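PDB 2VP8: inactive dihydropteroate synthase 2 from Mycobacterium tuberculosis, which probably binds the inhibitor dapsone but seems to lack dihydropteroate synthase activity and probably plays no part in folate metabolism. Local coordinates for residues 132-137 against 159-164. Sequence-based numbering, arbitrary orientation.
Sequences AACAAG and FGAGLV
C134 and F159 carry most of the contact between 132-137 and 159-164, which together bury 178 Å²; with no hydrogen bond across it, the contact rests on apolar side chains and one sulfur-aromatic approach. The main element is a CH-pi contact. C134 CB stands over one face of the F159 ring, 4.1 Å from the ring centroid and 28° off the ring normal, and it lies nearest the root of the ring, with C134 CB 3.7 Å from F159 CG. F159 CG sits beside its own backbone N and anti to the carbonyl carbon (chi1 -78°), a setting that turns one ring face to C134 CB and brings the CE2 corner to A135.

A second, looser element is the sulfur-aromatic contact, in which C134 SG lies obliquely to the F159 ring, 5.3 Å from its centroid. The thiol reaches past the ring root to A161, where C134 SG and A161 CB are 3.7 Å apart. On the more exposed side, A135 CB meets the outer part of the ring obliquely, 3.9 Å from F159 CE2.

The backbone between F159 and A161 turns at G160, whose positive phi closes a Schellman motif at the end of helix 152-159; the chain then enters strand 162-166, so one turn presents both F159 and A161 to C134. In this TIM-barrel fold the contact joins the end of helix 127-136 to the end of helix 152-159 and to the turn leading into strand 162-166. C134 also touches I141 of the intervening strand 140-142, which pairs in parallel with 162-166, while A132, A133 and A136 pack against helix 98-114.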
ATOM      1  N   ALA B 132     -19.620  30.914  10.848  1.00 37.38           N
ATOM      2  CA  ALA B 132     -20.110  31.438   9.575  1.00 37.59           C
ATOM      3  C   ALA B 132     -20.005  30.414   8.452  1.00 37.87           C
ATOM      4  O   ALA B 132     -20.814  30.426   7.521  1.00 38.08           O
ATOM      5  CB  ALA B 132     -19.372  32.705   9.206  1.00 37.48           C
ATOM      6  N   ALA B 133     -19.009  29.534   8.546  1.00 38.01           N
ATOM      7  CA  ALA B 133     -18.774  28.515   7.528  1.00 38.14           C
ATOM      8  C   ALA B 133     -19.874  27.459   7.535  1.00 38.26           C
ATOM      9  O   ALA B 133     -20.334  27.033   6.476  1.00 38.31           O
ATOM     10  CB  ALA B 133     -17.418  27.877   7.720  1.00 38.09           C
ATOM     11  N   CYS B 134     -20.293  27.049   8.730  1.00 38.28           N
ATOM     12  CA  CYS B 134     -21.426  26.143   8.884  1.00 38.40           C
ATOM     13  C   CYS B 134     -22.713  26.784   8.377  1.00 38.38           C
ATOM     14  O   CYS B 134     -23.529  26.123   7.730  1.00 38.51           O
ATOM     15  CB  CYS B 134     -21.584  25.728  10.343  1.00 38.26           C
ATOM     16  SG  CYS B 134     -20.311  24.590  10.897  1.00 38.84           S
ATOM     17  N   ALA B 135     -22.878  28.070   8.670  1.00 38.28           N
ATOM     18  CA  ALA B 135     -24.028  28.835   8.206  1.00 38.33           C
ATOM     19  C   ALA B 135     -24.029  28.915   6.690  1.00 38.32           C
ATOM     20  O   ALA B 135     -25.085  28.856   6.059  1.00 38.56           O
ATOM     21  CB  ALA B 135     -24.017  30.236   8.812  1.00 38.44           C
ATOM     22  N   ALA B 136     -22.837  29.037   6.112  1.00 38.08           N
ATOM     23  CA  ALA B 136     -22.679  29.112   4.670  1.00 37.92           C
ATOM     24  C   ALA B 136     -23.027  27.790   3.985  1.00 37.98           C
ATOM     25  O   ALA B 136     -23.382  27.779   2.796  1.00 38.32           O
ATOM     26  CB  ALA B 136     -21.270  29.558   4.314  1.00 37.78           C
ATOM     27  N   GLY B 137     -22.926  26.689   4.731  1.00 37.72           N
ATOM     28  CA  GLY B 137     -23.293  25.366   4.233  1.00 37.47           C
ATOM     29  C   GLY B 137     -22.365  24.218   4.608  1.00 37.45           C
ATOM     30  O   GLY B 137     -22.595  23.080   4.196  1.00 37.68           O
ATOM     31  N   PHE B 159     -24.983  24.076  15.163  1.00 39.00           N
ATOM     32  CA  PHE B 159     -25.269  24.008  13.734  1.00 38.75           C
ATOM     33  C   PHE B 159     -25.565  22.596  13.234  1.00 38.62           C
ATOM     34  O   PHE B 159     -25.901  22.412  12.064  1.00 38.64           O
ATOM     35  CB  PHE B 159     -24.124  24.630  12.937  1.00 38.63           C
ATOM     36  CG  PHE B 159     -24.143  26.127  12.934  1.00 38.67           C
ATOM     37  CD1 PHE B 159     -23.412  26.844  13.873  1.00 38.65           C
ATOM     38  CD2 PHE B 159     -24.902  26.826  11.994  1.00 38.62           C
ATOM     39  CE1 PHE B 159     -23.432  28.237  13.876  1.00 38.76           C
ATOM     40  CE2 PHE B 159     -24.924  28.215  11.985  1.00 38.30           C
ATOM     41  CZ  PHE B 159     -24.188  28.923  12.931  1.00 38.56           C
ATOM     42  N   GLY B 160     -25.454  21.608  14.118  1.00 38.32           N
ATOM     43  CA  GLY B 160     -25.645  20.219  13.726  1.00 38.24           C
ATOM     44  C   GLY B 160     -24.575  19.795  12.737  1.00 38.27           C
ATOM     45  O   GLY B 160     -24.843  19.069  11.781  1.00 38.23           O
ATOM     46  N   ALA B 161     -23.357  20.273  12.970  1.00 38.18           N
ATOM     47  CA  ALA B 161     -22.217  19.934  12.141  1.00 38.34           C
ATOM     48  C   ALA B 161     -21.337  18.906  12.834  1.00 38.35           C
ATOM     49  O   ALA B 161     -21.270  18.855  14.063  1.00 38.76           O
ATOM     50  CB  ALA B 161     -21.415  21.182  11.819  1.00 38.28           C
ATOM     51  N   GLY B 162     -20.675  18.082  12.038  1.00 38.44           N
ATOM     52  CA  GLY B 162     -19.691  17.145  12.551  1.00 38.72           C
ATOM     53  C   GLY B 162     -18.392  17.838  12.922  1.00 38.84           C
ATOM     54  O   GLY B 162     -18.170  19.006  12.576  1.00 38.92           O
ATOM     55  N   LEU B 163     -17.532  17.115  13.627  1.00 38.76           N
ATOM     56  CA  LEU B 163     -16.256  17.665  14.050  1.00 38.95           C
ATOM     57  C   LEU B 163     -15.141  16.639  13.910  1.00 39.12           C
ATOM     58  O   LEU B 163     -15.327  15.457  14.200  1.00 38.97           O
ATOM     59  CB  LEU B 163     -16.339  18.173  15.497  1.00 39.01           C
ATOM     60  CG  LEU B 163     -15.080  18.819  16.089  1.00 39.12           C
ATOM     61  CD1 LEU B 163     -14.789  20.173  15.448  1.00 39.62           C
ATOM     62  CD2 LEU B 163     -15.193  18.959  17.582  1.00 38.71           C
ATOM     63  N   VAL B 164     -13.986  17.103  13.448  1.00 39.47           N
ATOM     64  CA  VAL B 164     -12.791  16.281  13.426  1.00 40.01           C
ATOM     65  C   VAL B 164     -12.022  16.525  14.720  1.00 40.29           C
ATOM     66  O   VAL B 164     -11.646  17.659  15.031  1.00 40.53           O
ATOM     67  CB  VAL B 164     -11.895  16.586  12.189  1.00 40.19           C
ATOM     68  CG1 VAL B 164     -10.559  15.840  12.272  1.00 40.13           C
ATOM     69  CG2 VAL B 164     -12.620  16.239  10.899  1.00 39.71           C
TER